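Local coordinates for protein cellulase (Bacteroides salanitronis, PDB 6WQY) that probably hydrolyses internal beta-1,4-glucosidic bonds of cellulose and related glucans as a broad-specificity endoglucanase, this chain holding its glycoside hydrolase family 5 domain, at residues 31-36 with 70-75; 113-118 with 164-169; 307-312 with 343-348. One frame throughout, in Å; residues are numbered along the deposited sequence.

Contact 1. Residues 31-36 with 70-75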
loop_
_atom_site.group_PDB
_atom_site.type_symbol
_atom_site.label_atom_id
_atom_site.label_comp_id
_atom_site.label_asym_id
_atom_site.label_seq_id
_atom_site.Cartn_x
_atom_site.Cartn_y
_atom_site.Cartn_z
ATOM N N LEU A 31 10.929 -2.572 -7.726
ATOM C CA LEU A 31 9.486 -2.491 -7.515
ATOM C C LEU A 31 8.761 -1.747 -8.633
ATOM O O LEU A 31 7.554 -1.954 -8.809
ATOM C CB LEU A 31 9.184 -1.865 -6.153
ATOM C CG LEU A 31 9.411 -2.826 -4.983
ATOM C CD1 LEU A 31 9.710 -2.083 -3.696
ATOM C CD2 LEU A 31 8.224 -3.764 -4.811
ATOM N N GLY A 32 9.454 -0.894 -9.378
ATOM C CA GLY A 32 8.879 -0.294 -10.579
ATOM C C GLY A 32 7.607 0.493 -10.336
ATOM O O GLY A 32 7.539 1.366 -9.459
ATOM N N LEU A 33 6.598 0.212 -11.164
ATOM C CA LEU A 33 5.287 0.854 -11.084
ATOM C C LEU A 33 4.305 -0.145 -10.504
ATOM O O LEU A 33 4.205 -1.280 -10.994
ATOM C CB LEU A 33 4.811 1.290 -12.473
ATOM C CG LEU A 33 3.414 1.904 -12.539
ATOM C CD1 LEU A 33 3.333 3.204 -11.741
ATOM C CD2 LEU A 33 2.997 2.151 -13.975
ATOM N N GLY A 34 3.576 0.261 -9.467
ATOM C CA GLY A 34 2.665 -0.628 -8.783
ATOM C C GLY A 34 1.192 -0.322 -9.022
ATOM O O GLY A 34 0.800 0.748 -9.465
ATOM N N TRP A 35 0.371 -1.296 -8.635
ATOM C CA TRP A 35 -1.078 -1.241 -8.773
ATOM C C TRP A 35 -1.689 -1.992 -7.603
ATOM O O TRP A 35 -1.209 -3.066 -7.241
ATOM C CB TRP A 35 -1.468 -1.877 -10.097
ATOM C CG TRP A 35 -2.916 -1.851 -10.494
ATOM C CD1 TRP A 35 -3.536 -0.898 -11.252
ATOM C CD2 TRP A 35 -3.896 -2.867 -10.247
ATOM N NE1 TRP A 35 -4.845 -1.260 -11.501
ATOM C CE2 TRP A 35 -5.095 -2.464 -10.888
ATOM C CE3 TRP A 35 -3.872 -4.087 -9.571
ATOM C CZ2 TRP A 35 -6.265 -3.239 -10.846
ATOM C CZ3 TRP A 35 -5.028 -4.846 -9.521
ATOM C CH2 TRP A 35 -6.204 -4.424 -10.169
ATOM N N ASN A 36 -2.760 -1.431 -7.031
ATOM C CA ASN A 36 -3.488 -2.065 -5.943
ATOM C C ASN A 36 -4.736 -2.782 -6.431
ATOM O O ASN A 36 -5.556 -2.194 -7.145
ATOM C CB ASN A 36 -4.013 -1.030 -4.927
ATOM C CG ASN A 36 -2.974 -0.552 -3.948
ATOM O OD1 ASN A 36 -2.817 -1.130 -2.869
ATOM N ND2 ASN A 36 -2.292 0.524 -4.291
ATOM N N ALA A 70 0.388 -4.740 -19.526
ATOM C CA ALA A 70 0.282 -3.287 -19.537
ATOM C C ALA A 70 1.539 -2.596 -19.026
ATOM O O ALA A 70 1.657 -1.374 -19.180
ATOM C CB ALA A 70 -0.915 -2.836 -18.691
ATOM N N GLY A 71 2.468 -3.328 -18.422
ATOM C CA GLY A 71 3.718 -2.769 -17.976
ATOM C C GLY A 71 3.825 -2.466 -16.501
ATOM O O GLY A 71 4.810 -1.829 -16.092
ATOM N N PHE A 72 2.871 -2.898 -15.691
ATOM C CA PHE A 72 3.058 -2.805 -14.250
ATOM C C PHE A 72 4.109 -3.811 -13.797
ATOM O O PHE A 72 4.304 -4.860 -14.414
ATOM C CB PHE A 72 1.726 -3.049 -13.535
ATOM C CG PHE A 72 0.782 -1.893 -13.646
ATOM C CD1 PHE A 72 0.870 -0.818 -12.766
ATOM C CD2 PHE A 72 -0.167 -1.840 -14.660
ATOM C CE1 PHE A 72 0.027 0.261 -12.870
ATOM C CE2 PHE A 72 -1.017 -0.747 -14.768
ATOM C CZ PHE A 72 -0.917 0.309 -13.877
ATOM N N THR A 73 4.791 -3.474 -12.700
ATOM C CA THR A 73 5.869 -4.275 -12.129
ATOM C C THR A 73 5.431 -5.068 -10.908
ATOM O O THR A 73 5.915 -6.193 -10.675
ATOM C CB THR A 73 7.018 -3.350 -11.686
ATOM O OG1 THR A 73 7.256 -2.351 -12.679
ATOM C CG2 THR A 73 8.294 -4.143 -11.405
ATOM N N SER A 74 4.557 -4.460 -10.098
ATOM C CA SER A 74 4.247 -4.956 -8.770
ATOM C C SER A 74 2.771 -4.730 -8.465
ATOM O O SER A 74 2.188 -3.740 -8.910
ATOM C CB SER A 74 5.075 -4.198 -7.719
ATOM O OG SER A 74 6.464 -4.290 -7.996
ATOM N N VAL A 75 2.185 -5.619 -7.663
ATOM C CA VAL A 75 0.792 -5.483 -7.244
ATOM C C VAL A 75 0.705 -5.547 -5.733
ATOM O O VAL A 75 1.193 -6.503 -5.115
ATOM C CB VAL A 75 -0.088 -6.581 -7.865
ATOM C CG1 VAL A 75 -1.514 -6.457 -7.392
ATOM C CG2 VAL A 75 -0.031 -6.497 -9.371
#

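Contact 2. Residues 113-118 with 164-169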
loop_
_atom_site.group_PDB
_atom_site.type_symbol
_atom_site.label_atom_id
_atom_site.label_comp_id
_atom_site.label_asym_id
_atom_site.label_seq_id
_atom_site.Cartn_x
_atom_site.Cartn_y
_atom_site.Cartn_z
ATOM N N LEU A 113 5.071 -10.695 -11.693
ATOM C CA LEU A 113 4.922 -9.475 -10.919
ATOM C C LEU A 113 5.414 -9.694 -9.496
ATOM O O LEU A 113 5.331 -10.803 -8.952
ATOM C CB LEU A 113 3.449 -9.069 -10.888
ATOM C CG LEU A 113 2.822 -8.775 -12.250
ATOM C CD1 LEU A 113 1.312 -8.826 -12.185
ATOM C CD2 LEU A 113 3.285 -7.413 -12.750
ATOM N N ASN A 114 5.908 -8.624 -8.875
ATOM C CA ASN A 114 6.083 -8.634 -7.431
ATOM C C ASN A 114 4.711 -8.476 -6.773
ATOM O O ASN A 114 3.766 -7.997 -7.404
ATOM C CB ASN A 114 6.982 -7.500 -6.968
ATOM C CG ASN A 114 8.335 -7.522 -7.623
ATOM O OD1 ASN A 114 8.999 -8.553 -7.698
ATOM N ND2 ASN A 114 8.759 -6.355 -8.095
ATOM N N ALA A 115 4.597 -8.870 -5.506
ATOM C CA ALA A 115 3.327 -8.828 -4.793
ATOM C C ALA A 115 3.540 -8.400 -3.356
ATOM O O ALA A 115 4.513 -8.822 -2.724
ATOM C CB ALA A 115 2.651 -10.203 -4.813
ATOM N N ILE A 116 2.609 -7.604 -2.830
ATOM C CA ILE A 116 2.585 -7.237 -1.418
ATOM C C ILE A 116 1.265 -7.742 -0.849
ATOM O O ILE A 116 0.220 -7.494 -1.448
ATOM C CB ILE A 116 2.658 -5.710 -1.221
ATOM C CG1 ILE A 116 3.895 -5.109 -1.894
ATOM C CG2 ILE A 116 2.625 -5.374 0.274
ATOM C CD1 ILE A 116 3.961 -3.595 -1.802
ATOM N N ILE A 117 1.290 -8.415 0.307
ATOM C CA ILE A 117 0.065 -8.739 1.043
ATOM C C ILE A 117 0.160 -8.084 2.420
ATOM O O ILE A 117 1.255 -7.853 2.939
ATOM C CB ILE A 117 -0.194 -10.253 1.166
ATOM C CG1 ILE A 117 0.969 -10.992 1.825
ATOM C CG2 ILE A 117 -0.520 -10.838 -0.209
ATOM C CD1 ILE A 117 0.707 -12.462 2.080
ATOM N N ASN A 118 -0.997 -7.817 3.033
ATOM C CA ASN A 118 -1.008 -7.088 4.299
ATOM C C ASN A 118 -2.154 -7.575 5.191
ATOM O O ASN A 118 -2.822 -8.577 4.920
ATOM C CB ASN A 118 -1.059 -5.565 4.059
ATOM C CG ASN A 118 -2.437 -5.079 3.637
ATOM O OD1 ASN A 118 -3.363 -5.880 3.470
ATOM N ND2 ASN A 118 -2.569 -3.779 3.457
ATOM N N GLY A 164 9.829 -16.832 -2.996
ATOM C CA GLY A 164 10.976 -15.956 -3.072
ATOM C C GLY A 164 10.617 -14.501 -2.829
ATOM O O GLY A 164 9.505 -14.142 -2.431
ATOM N N ASN A 165 11.603 -13.646 -3.097
ATOM C CA ASN A 165 11.502 -12.243 -2.729
ATOM C C ASN A 165 10.664 -11.415 -3.698
ATOM O O ASN A 165 10.564 -10.193 -3.502
ATOM C CB ASN A 165 12.884 -11.631 -2.498
ATOM C CG ASN A 165 13.410 -11.906 -1.091
ATOM O OD1 ASN A 165 12.719 -12.507 -0.253
ATOM N ND2 ASN A 165 14.619 -11.430 -0.809
ATOM N N PHE A 166 9.968 -12.030 -4.664
ATOM C CA PHE A 166 8.892 -11.309 -5.338
ATOM C C PHE A 166 7.810 -10.911 -4.343
ATOM O O PHE A 166 7.063 -9.955 -4.595
ATOM C CB PHE A 166 8.272 -12.123 -6.489
ATOM C CG PHE A 166 7.231 -13.125 -6.060
ATOM C CD1 PHE A 166 7.589 -14.388 -5.626
ATOM C CD2 PHE A 166 5.881 -12.793 -6.078
ATOM C CE1 PHE A 166 6.642 -15.297 -5.212
ATOM C CE2 PHE A 166 4.934 -13.697 -5.655
ATOM C CZ PHE A 166 5.315 -14.959 -5.221
ATOM N N LEU A 167 7.676 -11.660 -3.238
ATOM C CA LEU A 167 6.580 -11.494 -2.292
ATOM C C LEU A 167 7.058 -10.719 -1.076
ATOM O O LEU A 167 8.025 -11.110 -0.404
ATOM C CB LEU A 167 6.030 -12.855 -1.887
ATOM C CG LEU A 167 4.883 -12.820 -0.873
ATOM C CD1 LEU A 167 3.662 -12.062 -1.386
ATOM C CD2 LEU A 167 4.499 -14.261 -0.509
ATOM N N VAL A 168 6.346 -9.625 -0.804
ATOM C CA VAL A 168 6.575 -8.716 0.316
ATOM C C VAL A 168 5.410 -8.841 1.290
ATOM O O VAL A 168 4.255 -8.961 0.870
ATOM C CB VAL A 168 6.634 -7.270 -0.226
ATOM C CG1 VAL A 168 6.704 -6.234 0.891
ATOM C CG2 VAL A 168 7.784 -7.094 -1.197
ATOM N N PHE A 169 5.708 -8.794 2.592
ATOM C CA PHE A 169 4.670 -8.687 3.617
ATOM C C PHE A 169 4.669 -7.254 4.160
ATOM O O PHE A 169 5.731 -6.750 4.540
ATOM C CB PHE A 169 4.939 -9.627 4.804
ATOM C CG PHE A 169 5.062 -11.099 4.461
ATOM C CD1 PHE A 169 4.483 -11.675 3.341
ATOM C CD2 PHE A 169 5.779 -11.906 5.331
ATOM C CE1 PHE A 169 4.627 -13.034 3.094
ATOM C CE2 PHE A 169 5.926 -13.258 5.088
ATOM C CZ PHE A 169 5.347 -13.829 3.973
#

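Contact 3. Residues 307-312 with 343-348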
loop_
_atom_site.group_PDB
_atom_site.type_symbol
_atom_site.label_atom_id
_atom_site.label_comp_id
_atom_site.label_asym_id
_atom_site.label_seq_id
_atom_site.Cartn_x
_atom_site.Cartn_y
_atom_site.Cartn_z
ATOM N N ILE A 307 5.312 4.210 -1.767
ATOM C CA ILE A 307 4.007 4.868 -1.715
ATOM C C ILE A 307 2.993 3.770 -2.017
ATOM O O ILE A 307 2.710 3.439 -3.174
ATOM C CB ILE A 307 3.934 6.043 -2.686
ATOM C CG1 ILE A 307 4.964 7.121 -2.324
ATOM C CG2 ILE A 307 2.534 6.627 -2.702
ATOM C CD1 ILE A 307 5.311 8.028 -3.458
ATOM N N GLY A 308 2.466 3.162 -0.959
ATOM C CA GLY A 308 1.605 2.005 -1.091
ATOM C C GLY A 308 0.257 2.295 -1.713
ATOM O O GLY A 308 -0.386 1.365 -2.213
ATOM N N GLU A 309 -0.197 3.555 -1.661
ATOM C CA GLU A 309 -1.412 3.984 -2.336
ATOM C C GLU A 309 -1.232 5.430 -2.792
ATOM O O GLU A 309 -0.741 6.268 -2.025
ATOM C CB GLU A 309 -2.646 3.920 -1.435
ATOM C CG GLU A 309 -2.979 2.552 -0.908
ATOM C CD GLU A 309 -4.214 2.511 -0.014
ATOM O OE1 GLU A 309 -5.019 3.479 -0.038
ATOM O OE2 GLU A 309 -4.378 1.482 0.707
ATOM N N MET A 310 -1.687 5.710 -4.016
ATOM C CA MET A 310 -1.763 7.042 -4.615
ATOM C C MET A 310 -2.783 6.917 -5.749
ATOM O O MET A 310 -3.222 5.809 -6.076
ATOM C CB MET A 310 -0.388 7.538 -5.094
ATOM C CG MET A 310 0.386 6.572 -5.966
ATOM S SD MET A 310 -0.166 6.426 -7.679
ATOM C CE MET A 310 0.204 8.064 -8.329
ATOM N N GLY A 311 -3.185 8.036 -6.348
ATOM C CA GLY A 311 -4.041 7.965 -7.515
ATOM C C GLY A 311 -4.942 9.177 -7.641
ATOM O O GLY A 311 -4.825 10.149 -6.898
ATOM N N CYS A 312 -5.861 9.097 -8.611
ATOM C CA CYS A 312 -6.777 10.190 -8.903
ATOM C C CYS A 312 -7.903 9.613 -9.744
ATOM O O CYS A 312 -7.634 8.874 -10.696
ATOM C CB CYS A 312 -6.057 11.301 -9.689
ATOM S SG CYS A 312 -7.013 12.787 -9.948
ATOM N N PHE A 343 2.215 2.982 -5.990
ATOM C CA PHE A 343 1.201 1.963 -6.258
ATOM C C PHE A 343 -0.149 2.652 -6.431
ATOM O O PHE A 343 -0.704 3.199 -5.471
ATOM C CB PHE A 343 1.122 0.948 -5.112
ATOM C CG PHE A 343 2.282 -0.024 -5.066
ATOM C CD1 PHE A 343 3.559 0.399 -4.704
ATOM C CD2 PHE A 343 2.086 -1.353 -5.364
ATOM C CE1 PHE A 343 4.622 -0.504 -4.673
ATOM C CE2 PHE A 343 3.136 -2.259 -5.325
ATOM C CZ PHE A 343 4.403 -1.831 -4.975
ATOM N N TYR A 344 -0.674 2.617 -7.649
ATOM C CA TYR A 344 -1.949 3.247 -7.972
ATOM C C TYR A 344 -3.101 2.504 -7.300
ATOM O O TYR A 344 -3.136 1.272 -7.293
ATOM C CB TYR A 344 -2.103 3.242 -9.510
ATOM C CG TYR A 344 -3.429 3.796 -9.971
ATOM C CD1 TYR A 344 -3.603 5.155 -10.212
ATOM C CD2 TYR A 344 -4.540 2.963 -10.097
ATOM C CE1 TYR A 344 -4.836 5.658 -10.571
ATOM C CE2 TYR A 344 -5.772 3.465 -10.440
ATOM C CZ TYR A 344 -5.912 4.814 -10.677
ATOM O OH TYR A 344 -7.138 5.354 -11.002
ATOM N N TRP A 345 -4.058 3.254 -6.745
ATOM C CA TRP A 345 -5.215 2.666 -6.068
ATOM C C TRP A 345 -6.337 2.378 -7.063
ATOM O O TRP A 345 -6.995 3.302 -7.551
ATOM C CB TRP A 345 -5.736 3.605 -4.970
ATOM C CG TRP A 345 -6.949 3.038 -4.288
ATOM C CD1 TRP A 345 -8.224 3.465 -4.408
ATOM C CD2 TRP A 345 -6.991 1.883 -3.445
ATOM N NE1 TRP A 345 -9.072 2.658 -3.684
ATOM C CE2 TRP A 345 -8.334 1.673 -3.082
ATOM C CE3 TRP A 345 -6.015 1.022 -2.933
ATOM C CZ2 TRP A 345 -8.724 0.624 -2.249
ATOM C CZ3 TRP A 345 -6.406 -0.022 -2.122
ATOM C CH2 TRP A 345 -7.745 -0.208 -1.784
ATOM N N ASP A 346 -6.594 1.098 -7.323
ATOM C CA ASP A 346 -7.630 0.682 -8.279
ATOM C C ASP A 346 -8.729 -0.069 -7.523
ATOM O O ASP A 346 -8.639 -1.276 -7.271
ATOM C CB ASP A 346 -7.036 -0.160 -9.410
ATOM C CG ASP A 346 -8.009 -0.403 -10.536
ATOM O OD1 ASP A 346 -9.188 -0.706 -10.249
ATOM O OD2 ASP A 346 -7.593 -0.300 -11.717
ATOM N N ALA A 347 -9.812 0.645 -7.194
ATOM C CA ALA A 347 -10.935 0.058 -6.481
ATOM C C ALA A 347 -11.861 -0.716 -7.405
ATOM O O ALA A 347 -12.835 -1.287 -6.934
ATOM C CB ALA A 347 -11.735 1.159 -5.762
ATOM N N GLY A 348 -11.598 -0.737 -8.711
ATOM C CA GLY A 348 -12.442 -1.508 -9.606
ATOM C C GLY A 348 -13.838 -0.930 -9.675
ATOM O O GLY A 348 -14.041 0.291 -9.735
#

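Contact 1. Residues 31-36 with 70-75
Gly34 pairs with Ser74 and Trp35 with Val75 as parallel neighbours. Their strands, 34-37 and 74-77, are the first two of a closed eight-stranded barrel. The lead-ins come off helix ends, and the touching parts run 82° apart. Gly71 leaves its helix in a Schellman motif. Leu33 O receives Thr73 N at 2.8 Å and a weak bond from Ser74 N. Further on, Trp35 N reaches Ser74 O at 3.1 Å.

Two hydroxyls add to this. Thr73 OG1 accepts Leu33 N at 3.0 Å and lies against Gly32, where a CB would clash with it. Ser74 OG donates to Leu31 O at 2.7 Å, tilted from the carbonyl plane, and also bonds Asn114 ND2. A valine in place of Thr73 would probably leave Leu33 N without its acceptor and free the approach to the strand to shift.

Trp35 and Val75 point to the face opposite Ser74, against helix 61-70. With CG of Trp35 anti to the backbone N (chi1 -176°), the indole is brought beside Phe72. CB of Trp35 sits over the Phe72 ring face, 4.1 Å from the centroid. The pyrrole edge is turned to that face in a T-shaped pair, planes at 62°. Leu33 CD2 packs on Phe72 CE1 at 3.7 Å. Val75 CG1 lies at the indole edge, 4.0 Å from CE3 of Trp35. Trp35 NE1 bonds Asp346.

The contact thus divides its chemistry: two hydroxyls fasten the backbone of 31-33, ahead of the first strand, and the Trp35 and Phe72 rings and Val75 pack on the side facing the helices.

Contact 2. Residues 113-118 with 164-169
Ala115, Ile116 and Ile117 pair in parallel with Leu167, Val168 and Phe169. They lie on neighbouring strands of the TIM barrel, 114-118 and 167-170; segments 114-118 and 167-169 cross at -23°. The tight part is the strand core. Ala115 N bonds Phe166 O at 2.8 Å, Val168 N bonds Ala115 O at 2.8 Å, and Ile117 N bonds Val168 O at 3.1 Å. The last two donors lie nearly along the C=O axis.

Ile116 and Val168 share one face of the sheet and run side by side, with CG1 of Ile116 3.9 Å from CB of Val168. Ala115, Ile117, Leu167 and Phe169 occupy the other face, toward the helices. CG1 of Ile117 stands between its backbone N and carbonyl carbon (chi1 57°), which sets it 3.9 Å from CD1 of Phe169.

The entry to the second strand is looser. Gly164 and Asn165 are partly exposed in a type I turn that ends at Leu167, and they take no part in the pairing. Phe166 covers this end. Its ring edge meets Asn114 CA, and Leu113 O approaches CD2. The Asn114 amide, whose OD1 bonds Gln17 NE2, lies nearly coplanar with that ring. Just past the turn, CD1 of Leu167 comes 3.6 Å from Ala115 O.

Contact 3. Residues 307-312 with 343-348
Met310 pairs with Tyr344 in parallel, joining the last two strands of the TIM barrel, 305-310 and 342-346. Helix 318-337 connects them as a beta-alpha-beta unit. The axes of 307-310 and 343-346 cross at -42°, and the pairing is short. Phe343 N bonds Ile307 O at 2.9 Å and Trp345 N bonds Met310 O at 2.8 Å. Between them, Met310 N makes a weak bond to Phe343 O.

The Glu309 chain runs alongside the Trp345 indole, with CD of Glu309 3.7 Å from CE3 of Trp345. The carboxylate plane is 25° from the ring, with OE1 3.9 Å above one face of the indole and offset toward its rim. On the other flank, Met310 bends back on itself and brings SD 3.7 Å from Tyr344 CA. The Tyr344 ring lies by Gly311, whose CA is 3.9 Å from its CE1. A CB on Gly311 would come tightly against CE1 of Tyr344, and the backbone angles there suit little but glycine.

Outer partners set these groups. Glu309 OE2 forms a salt bridge with Arg76, and OE1 a hydrogen bond with Tyr253 OH. Family 5 enzymes carry their catalytic nucleophile at the end of the seventh strand, and the position of Glu309 is consistent with that role. Tyr344 OH bonds Trp357 O. Ala347 N lies on the Trp345 face opposite OE1. Just beyond, Asp346 OD1, also bonded to His362 NE2, accepts Gly348 N at 2.9 Å in an Asx turn.

In the fold
From the N terminus, contact 1 comes first and closes a loop of 33 residues that includes helix 61-70. Contact 2 follows and closes 45 residues with helix 139-159 among them. Contact 3 comes last and closes 30 residues around helix 318-337. The three are in series, so none nests in or crosses another. Each joins consecutive barrel strands: first to second, third to fourth, seventh to eighth. Contacts 1 and 2 meet where Val75 N probably bonds Asn114 O. Contacts 1 and 3 meet where Asn36 N probably bonds Tyr344 O, which shuts the barrel. Ile116 of contact 2 packs on Phe343 of contact 3 across the interior.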